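Local structure of papain-like protease (4PT5) at residues K207-V212 with H241-L246; W245-G250 with D311-G316. The protein is a coronaviral cysteine protease of papain-like fold that probably cuts the viral polyprotein and, as in its relatives, removes ubiquitin from host proteins. All coordinates share one frame; numbering follows the deposited sequence.

Interaction 1. Residues K207-V212 with H241-L246; sequences KACCYV and HTTPWL
His241, near the end of strand 233-242, reaches across to the short helix 206-209 and gives its NE2 proton to the carbonyl of Ala208. NE2 and Ala208 O are 3.1 Å apart, the bond is almost straight at 174°, and the oxygen lies in the plane of the imidazole at its edge. The ring gets there because CG stands anti to the backbone N (chi1 -155°). At Thr243 the methyl does the touching, with CG2 3.5 Å from Ala208 O, while OG1 turns to the backbone N of Gln317 and bonds only weakly to Trp245 O. Pro244 follows, laying its CD 3.7 Å from Cys209 SG at the margin of the contact. Next comes Trp245, whose indole covers Cys209: CB of the cysteine sits over one face of the six-membered ring, offset toward its rim, 3.8 Å from the centroid. This is a CH-pi contact, and Cys209 SG hangs farther out above the same ring. Cys210 meets that ring differently, its SG lying at the edge, 4.2 Å from Trp245 CZ3. At the pyrrole end of the indole, NE1 is hydrogen-bonded to Lys126 O. Last, Leu246 brings CD1 to 3.7 Å from Cys209 O, and its CA makes a CA-H...O contact with the same oxygen. The chemistry is therefore mostly apolar and sulfur-aromatic, with a single, nearly straight hydrogen bond between the two segments. That bond satisfies the carbonyl of buried Ala208, ties the end of strand 233-242 to helix 206-209, and is consistent with a proton on NE2.

Interaction 2. Residues W245-G250 with D311-G316; sequences WLLLSG and DVLFPG
Leu246 and Phe314 form a hydrogen-bonded antiparallel pair, each backbone N giving its proton to the other's carbonyl; N of Leu246 lies 2.9 Å from Phe314 O. Two residues on, Leu248 and Val312 repeat the exchange, with Leu248 N 2.8 Å from Val312 O. Four backbone donors and four acceptors are paired across the strands. Phe314 O is met from well above its carbonyl plane, whereas Val312 N comes almost straight on to Leu248 O. Between these pairs Leu247 and Leu313 sit opposite each other, their side chains crossing at about a right angle, CB of Leu247 4.1 Å from CD1 of Leu313; Leu313 CD1 also reaches Trp245 CE3 at 3.8 Å. On the reverse face Leu248 CD1 packs 3.5 Å from Phe314 CE1. Buried polar side chains gather at the far end. Ser249 OG donates to Asp311 OD1 over 3.0 Å, arriving 55° out of the carboxylate plane, and OD1 is also bonded to a second serine hydroxyl, Ser169 OG. Ser249 OG is bonded to His173 NE2. Leucine, valine and phenylalanine make one face apolar, while the Leu247-Leu313 face turns polar where Ser249 and Asp311, through His173 and Ser169, tie this end of the strand pair to helix 168-176.

In the fold
Strand 245-250 is common to both contacts, whose centres lie about 7 Å apart on the same side of the chain's centre. Along the chain come 207-212, then 241-246, which overlaps 245-250 at Trp245 and Leu246, and much later 311-316. In the mixed sheet, which probably corresponds to the palm of coronavirus papain-like proteases, 245-250 lies between strand 210-212, parallel to it, and strand 304-315, antiparallel. The two contacts join directly where Cys209 O probably accepts from Leu247 N at 2.7 Å. Interaction 1 also includes the last residues of strand 233-242, in the neighbouring sheet that holds the zinc, so the chain passes from what are probably the fingers into the palm through these residues.

Interaction 1. Residues K207-V212 with H241-L246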
ATOM      1  N   LYS A 207      -9.197  -1.947 -17.423  1.00 81.22           N
ATOM      2  CA  LYS A 207      -7.899  -1.868 -18.090  1.00 80.70           C
ATOM      3  C   LYS A 207      -8.011  -1.051 -19.373  1.00 78.48           C
ATOM      4  O   LYS A 207      -7.090  -0.318 -19.736  1.00 78.21           O
ATOM      5  CB  LYS A 207      -7.369  -3.271 -18.410  1.00 83.49           C
ATOM      6  CG  LYS A 207      -7.379  -4.252 -17.243  1.00 86.27           C
ATOM      7  CD  LYS A 207      -6.194  -4.056 -16.307  1.00 86.98           C
ATOM      8  CE  LYS A 207      -6.199  -5.100 -15.200  1.00 88.68           C
ATOM      9  NZ  LYS A 207      -5.013  -4.982 -14.308  1.00 89.87           N
ATOM     10  N   ALA A 208      -9.153  -1.184 -20.046  1.00 76.56           N
ATOM     11  CA  ALA A 208      -9.428  -0.466 -21.288  1.00 74.99           C
ATOM     12  C   ALA A 208      -9.801   0.998 -21.046  1.00 73.30           C
ATOM     13  O   ALA A 208      -9.611   1.849 -21.919  1.00 73.08           O
ATOM     14  CB  ALA A 208     -10.529  -1.173 -22.066  1.00 72.13           C
ATOM     15  N   CYS A 209     -10.326   1.282 -19.857  1.00 72.09           N
ATOM     16  CA  CYS A 209     -10.865   2.604 -19.538  1.00 71.74           C
ATOM     17  C   CYS A 209      -9.845   3.527 -18.875  1.00 70.79           C
ATOM     18  O   CYS A 209     -10.102   4.721 -18.707  1.00 70.47           O
ATOM     19  CB  CYS A 209     -12.107   2.467 -18.657  1.00 71.60           C
ATOM     20  SG  CYS A 209     -13.351   1.337 -19.321  1.00 72.69           S
ATOM     21  N   CYS A 210      -8.694   2.968 -18.505  1.00 70.46           N
ATOM     22  CA  CYS A 210      -7.620   3.735 -17.880  1.00 70.14           C
ATOM     23  C   CYS A 210      -6.331   3.647 -18.686  1.00 70.04           C
ATOM     24  O   CYS A 210      -6.013   2.595 -19.254  1.00 69.84           O
ATOM     25  CB  CYS A 210      -7.369   3.255 -16.450  1.00 71.05           C
ATOM     26  SG  CYS A 210      -8.785   3.424 -15.340  1.00 72.27           S
ATOM     27  N   TYR A 211      -5.599   4.759 -18.735  1.00 68.18           N
ATOM     28  CA  TYR A 211      -4.289   4.809 -19.381  1.00 68.09           C
ATOM     29  C   TYR A 211      -3.399   5.869 -18.744  1.00 69.37           C
ATOM     30  O   TYR A 211      -3.833   6.995 -18.493  1.00 69.79           O
ATOM     31  CB  TYR A 211      -4.419   5.071 -20.885  1.00 68.21           C
ATOM     32  CG  TYR A 211      -3.128   4.870 -21.657  1.00 68.63           C
ATOM     33  CD1 TYR A 211      -2.185   5.894 -21.760  1.00 67.98           C
ATOM     34  CD2 TYR A 211      -2.851   3.654 -22.286  1.00 69.08           C
ATOM     35  CE1 TYR A 211      -1.003   5.711 -22.459  1.00 68.63           C
ATOM     36  CE2 TYR A 211      -1.672   3.464 -22.990  1.00 68.49           C
ATOM     37  CZ  TYR A 211      -0.752   4.495 -23.076  1.00 69.04           C
ATOM     38  OH  TYR A 211       0.421   4.314 -23.773  1.00 69.19           O
ATOM     39  N   VAL A 212      -2.149   5.495 -18.494  1.00 70.10           N
ATOM     40  CA  VAL A 212      -1.156   6.406 -17.938  1.00 69.41           C
ATOM     41  C   VAL A 212      -0.031   6.613 -18.951  1.00 70.95           C
ATOM     42  O   VAL A 212       0.555   5.647 -19.447  1.00 73.34           O
ATOM     43  CB  VAL A 212      -0.596   5.880 -16.600  1.00 68.30           C
ATOM     44  CG1 VAL A 212       0.310   6.915 -15.949  1.00 66.83           C
ATOM     45  CG2 VAL A 212      -1.734   5.517 -15.660  1.00 68.88           C
ATOM     46  N   HIS A 241     -11.188   0.923 -29.915  1.00 83.90           N
ATOM     47  CA  HIS A 241     -11.406   1.448 -28.567  1.00 80.67           C
ATOM     48  C   HIS A 241     -12.866   1.656 -28.280  1.00 80.48           C
ATOM     49  O   HIS A 241     -13.486   2.588 -28.797  1.00 80.97           O
ATOM     50  CB  HIS A 241     -10.619   2.745 -28.366  1.00 78.52           C
ATOM     51  CG  HIS A 241     -10.274   3.041 -26.923  1.00 76.12           C
ATOM     52  ND1 HIS A 241      -9.950   4.274 -26.498  1.00 75.34           N
ATOM     53  CD2 HIS A 241     -10.214   2.210 -25.804  1.00 75.07           C
ATOM     54  CE1 HIS A 241      -9.691   4.240 -25.178  1.00 74.56           C
ATOM     55  NE2 HIS A 241      -9.854   2.976 -24.753  1.00 75.26           N
ATOM     56  N   THR A 242     -13.427   0.774 -27.456  1.00 79.68           N
ATOM     57  CA  THR A 242     -14.822   0.874 -27.038  1.00 78.23           C
ATOM     58  C   THR A 242     -14.906   0.856 -25.510  1.00 76.87           C
ATOM     59  O   THR A 242     -14.593  -0.153 -24.878  1.00 77.03           O
ATOM     60  CB  THR A 242     -15.678  -0.261 -27.642  1.00 79.89           C
ATOM     61  OG1 THR A 242     -15.364  -0.415 -29.032  1.00 80.01           O
ATOM     62  CG2 THR A 242     -17.167   0.042 -27.492  1.00 79.91           C
ATOM     63  N   THR A 243     -15.315   1.984 -24.928  1.00 75.53           N
ATOM     64  CA  THR A 243     -15.411   2.135 -23.468  1.00 73.67           C
ATOM     65  C   THR A 243     -16.693   2.876 -23.057  1.00 71.64           C
ATOM     66  O   THR A 243     -17.322   3.523 -23.894  1.00 73.48           O
ATOM     67  CB  THR A 243     -14.192   2.896 -22.887  1.00 73.38           C
ATOM     68  OG1 THR A 243     -14.141   4.225 -23.424  1.00 73.02           O
ATOM     69  CG2 THR A 243     -12.883   2.174 -23.184  1.00 72.62           C
ATOM     70  N   PRO A 244     -17.100   2.761 -21.774  1.00 69.29           N
ATOM     71  CA  PRO A 244     -18.162   3.628 -21.249  1.00 68.18           C
ATOM     72  C   PRO A 244     -17.646   5.023 -20.880  1.00 67.85           C
ATOM     73  O   PRO A 244     -18.421   5.982 -20.845  1.00 67.48           O
ATOM     74  CB  PRO A 244     -18.633   2.887 -19.995  1.00 67.60           C
ATOM     75  CG  PRO A 244     -17.456   2.085 -19.563  1.00 68.41           C
ATOM     76  CD  PRO A 244     -16.763   1.676 -20.831  1.00 69.55           C
ATOM     77  N   TRP A 245     -16.346   5.114 -20.606  1.00 67.46           N
ATOM     78  CA  TRP A 245     -15.655   6.368 -20.287  1.00 67.81           C
ATOM     79  C   TRP A 245     -14.174   6.135 -20.368  1.00 67.77           C
ATOM     80  O   TRP A 245     -13.727   4.986 -20.400  1.00 69.12           O
ATOM     81  CB  TRP A 245     -16.039   6.873 -18.895  1.00 66.71           C
ATOM     82  CG  TRP A 245     -15.994   5.809 -17.824  1.00 66.11           C
ATOM     83  CD1 TRP A 245     -17.055   5.049 -17.337  1.00 66.16           C
ATOM     84  CD2 TRP A 245     -14.818   5.346 -17.068  1.00 66.06           C
ATOM     85  NE1 TRP A 245     -16.632   4.180 -16.364  1.00 66.23           N
ATOM     86  CE2 TRP A 245     -15.303   4.306 -16.153  1.00 66.18           C
ATOM     87  CE3 TRP A 245     -13.465   5.679 -17.055  1.00 65.92           C
ATOM     88  CZ2 TRP A 245     -14.454   3.642 -15.279  1.00 65.75           C
ATOM     89  CZ3 TRP A 245     -12.621   5.003 -16.167  1.00 64.13           C
ATOM     90  CH2 TRP A 245     -13.104   4.010 -15.303  1.00 64.05           C
ATOM     91  N   LEU A 246     -13.393   7.213 -20.396  1.00 65.61           N
ATOM     92  CA  LEU A 246     -11.940   7.090 -20.485  1.00 65.30           C
ATOM     93  C   LEU A 246     -11.207   8.018 -19.526  1.00 65.55           C
ATOM     94  O   LEU A 246     -11.326   9.240 -19.614  1.00 65.77           O
ATOM     95  CB  LEU A 246     -11.464   7.335 -21.923  1.00 66.80           C
ATOM     96  CG  LEU A 246      -9.955   7.356 -22.209  1.00 65.70           C
ATOM     97  CD1 LEU A 246      -9.325   5.975 -22.068  1.00 65.96           C
ATOM     98  CD2 LEU A 246      -9.691   7.927 -23.594  1.00 65.35           C
TER

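Interaction 2. Residues W245-G250 with D311-G316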
ATOM      1  N   TRP A 245     -16.346   5.114 -20.606  1.00 67.46           N
ATOM      2  CA  TRP A 245     -15.655   6.368 -20.287  1.00 67.81           C
ATOM      3  C   TRP A 245     -14.174   6.135 -20.368  1.00 67.77           C
ATOM      4  O   TRP A 245     -13.727   4.986 -20.400  1.00 69.12           O
ATOM      5  CB  TRP A 245     -16.039   6.873 -18.895  1.00 66.71           C
ATOM      6  CG  TRP A 245     -15.994   5.809 -17.824  1.00 66.11           C
ATOM      7  CD1 TRP A 245     -17.055   5.049 -17.337  1.00 66.16           C
ATOM      8  CD2 TRP A 245     -14.818   5.346 -17.068  1.00 66.06           C
ATOM      9  NE1 TRP A 245     -16.632   4.180 -16.364  1.00 66.23           N
ATOM     10  CE2 TRP A 245     -15.303   4.306 -16.153  1.00 66.18           C
ATOM     11  CE3 TRP A 245     -13.465   5.679 -17.055  1.00 65.92           C
ATOM     12  CZ2 TRP A 245     -14.454   3.642 -15.279  1.00 65.75           C
ATOM     13  CZ3 TRP A 245     -12.621   5.003 -16.167  1.00 64.13           C
ATOM     14  CH2 TRP A 245     -13.104   4.010 -15.303  1.00 64.05           C
ATOM     15  N   LEU A 246     -13.393   7.213 -20.396  1.00 65.61           N
ATOM     16  CA  LEU A 246     -11.940   7.090 -20.485  1.00 65.30           C
ATOM     17  C   LEU A 246     -11.207   8.018 -19.526  1.00 65.55           C
ATOM     18  O   LEU A 246     -11.326   9.240 -19.614  1.00 65.77           O
ATOM     19  CB  LEU A 246     -11.464   7.335 -21.923  1.00 66.80           C
ATOM     20  CG  LEU A 246      -9.955   7.356 -22.209  1.00 65.70           C
ATOM     21  CD1 LEU A 246      -9.325   5.975 -22.068  1.00 65.96           C
ATOM     22  CD2 LEU A 246      -9.691   7.927 -23.594  1.00 65.35           C
ATOM     23  N   LEU A 247     -10.438   7.420 -18.621  1.00 65.41           N
ATOM     24  CA  LEU A 247      -9.587   8.170 -17.709  1.00 64.74           C
ATOM     25  C   LEU A 247      -8.140   8.107 -18.185  1.00 65.73           C
ATOM     26  O   LEU A 247      -7.591   7.018 -18.381  1.00 66.20           O
ATOM     27  CB  LEU A 247      -9.711   7.626 -16.280  1.00 63.78           C
ATOM     28  CG  LEU A 247      -8.981   8.356 -15.146  1.00 62.85           C
ATOM     29  CD1 LEU A 247      -9.614   9.708 -14.845  1.00 61.57           C
ATOM     30  CD2 LEU A 247      -8.953   7.488 -13.897  1.00 62.24           C
ATOM     31  N   LEU A 248      -7.540   9.280 -18.386  1.00 64.51           N
ATOM     32  CA  LEU A 248      -6.133   9.389 -18.765  1.00 63.41           C
ATOM     33  C   LEU A 248      -5.350  10.103 -17.670  1.00 64.82           C
ATOM     34  O   LEU A 248      -5.829  11.078 -17.092  1.00 65.11           O
ATOM     35  CB  LEU A 248      -5.975  10.141 -20.091  1.00 62.61           C
ATOM     36  CG  LEU A 248      -6.654   9.638 -21.372  1.00 62.95           C
ATOM     37  CD1 LEU A 248      -6.359  10.597 -22.514  1.00 62.99           C
ATOM     38  CD2 LEU A 248      -6.218   8.230 -21.749  1.00 63.82           C
ATOM     39  N   SER A 249      -4.143   9.616 -17.390  1.00 65.25           N
ATOM     40  CA  SER A 249      -3.314  10.187 -16.335  1.00 64.64           C
ATOM     41  C   SER A 249      -1.888  10.471 -16.790  1.00 65.50           C
ATOM     42  O   SER A 249      -1.369   9.829 -17.702  1.00 67.07           O
ATOM     43  CB  SER A 249      -3.292   9.270 -15.109  1.00 65.23           C
ATOM     44  OG  SER A 249      -4.583   9.134 -14.546  1.00 66.86           O
ATOM     45  N   GLY A 250      -1.271  11.444 -16.129  1.00 65.20           N
ATOM     46  CA  GLY A 250       0.121  11.807 -16.346  1.00 65.57           C
ATOM     47  C   GLY A 250       0.584  12.639 -15.166  1.00 67.21           C
ATOM     48  O   GLY A 250      -0.218  12.990 -14.296  1.00 67.67           O
ATOM     49  N   ASP A 311      -4.916  13.998 -14.019  1.00 63.61           N
ATOM     50  CA  ASP A 311      -5.916  13.067 -14.525  1.00 62.82           C
ATOM     51  C   ASP A 311      -6.936  13.827 -15.359  1.00 63.07           C
ATOM     52  O   ASP A 311      -7.287  14.959 -15.023  1.00 64.49           O
ATOM     53  CB  ASP A 311      -6.617  12.355 -13.363  1.00 63.35           C
ATOM     54  CG  ASP A 311      -5.640  11.818 -12.320  1.00 64.24           C
ATOM     55  OD1 ASP A 311      -4.507  11.432 -12.687  1.00 65.13           O
ATOM     56  OD2 ASP A 311      -6.009  11.773 -11.128  1.00 64.03           O
ATOM     57  N   VAL A 312      -7.395  13.210 -16.449  1.00 61.12           N
ATOM     58  CA  VAL A 312      -8.392  13.807 -17.343  1.00 61.29           C
ATOM     59  C   VAL A 312      -9.418  12.741 -17.744  1.00 63.31           C
ATOM     60  O   VAL A 312      -9.053  11.672 -18.245  1.00 62.68           O
ATOM     61  CB  VAL A 312      -7.750  14.429 -18.615  1.00 61.74           C
ATOM     62  CG1 VAL A 312      -8.795  15.155 -19.450  1.00 60.28           C
ATOM     63  CG2 VAL A 312      -6.625  15.395 -18.262  1.00 60.94           C
ATOM     64  N   LEU A 313     -10.700  13.039 -17.522  1.00 64.32           N
ATOM     65  CA  LEU A 313     -11.779  12.084 -17.805  1.00 63.50           C
ATOM     66  C   LEU A 313     -12.584  12.437 -19.059  1.00 64.19           C
ATOM     67  O   LEU A 313     -13.078  13.557 -19.204  1.00 62.64           O
ATOM     68  CB  LEU A 313     -12.704  11.926 -16.590  1.00 62.32           C
ATOM     69  CG  LEU A 313     -13.830  10.882 -16.632  1.00 61.54           C
ATOM     70  CD1 LEU A 313     -13.299   9.459 -16.780  1.00 60.42           C
ATOM     71  CD2 LEU A 313     -14.705  11.004 -15.392  1.00 59.95           C
ATOM     72  N   PHE A 314     -12.709  11.454 -19.947  1.00 65.29           N
ATOM     73  CA  PHE A 314     -13.411  11.594 -21.218  1.00 64.83           C
ATOM     74  C   PHE A 314     -14.657  10.715 -21.223  1.00 64.74           C
ATOM     75  O   PHE A 314     -14.742   9.766 -20.438  1.00 66.28           O
ATOM     76  CB  PHE A 314     -12.492  11.169 -22.367  1.00 66.39           C
ATOM     77  CG  PHE A 314     -11.334  12.099 -22.599  1.00 67.29           C
ATOM     78  CD1 PHE A 314     -10.143  11.940 -21.895  1.00 66.74           C
ATOM     79  CD2 PHE A 314     -11.429  13.127 -23.531  1.00 66.19           C
ATOM     80  CE1 PHE A 314      -9.075  12.795 -22.110  1.00 66.90           C
ATOM     81  CE2 PHE A 314     -10.362  13.983 -23.752  1.00 67.35           C
ATOM     82  CZ  PHE A 314      -9.184  13.818 -23.039  1.00 67.50           C
ATOM     83  N   PRO A 315     -15.629  11.016 -22.112  1.00 64.62           N
ATOM     84  CA  PRO A 315     -16.807  10.155 -22.256  1.00 65.10           C
ATOM     85  C   PRO A 315     -16.453   8.812 -22.904  1.00 65.23           C
ATOM     86  O   PRO A 315     -15.278   8.538 -23.161  1.00 63.82           O
ATOM     87  CB  PRO A 315     -17.733  10.963 -23.179  1.00 63.73           C
ATOM     88  CG  PRO A 315     -17.179  12.347 -23.200  1.00 63.21           C
ATOM     89  CD  PRO A 315     -15.706  12.182 -23.007  1.00 63.26           C
ATOM     90  N   GLY A 316     -17.465   7.986 -23.154  1.00 67.05           N
ATOM     91  CA  GLY A 316     -17.272   6.679 -23.779  1.00 68.15           C
ATOM     92  C   GLY A 316     -16.689   6.759 -25.175  1.00 69.21           C
ATOM     93  O   GLY A 316     -17.159   7.535 -26.007  1.00 72.03           O
TER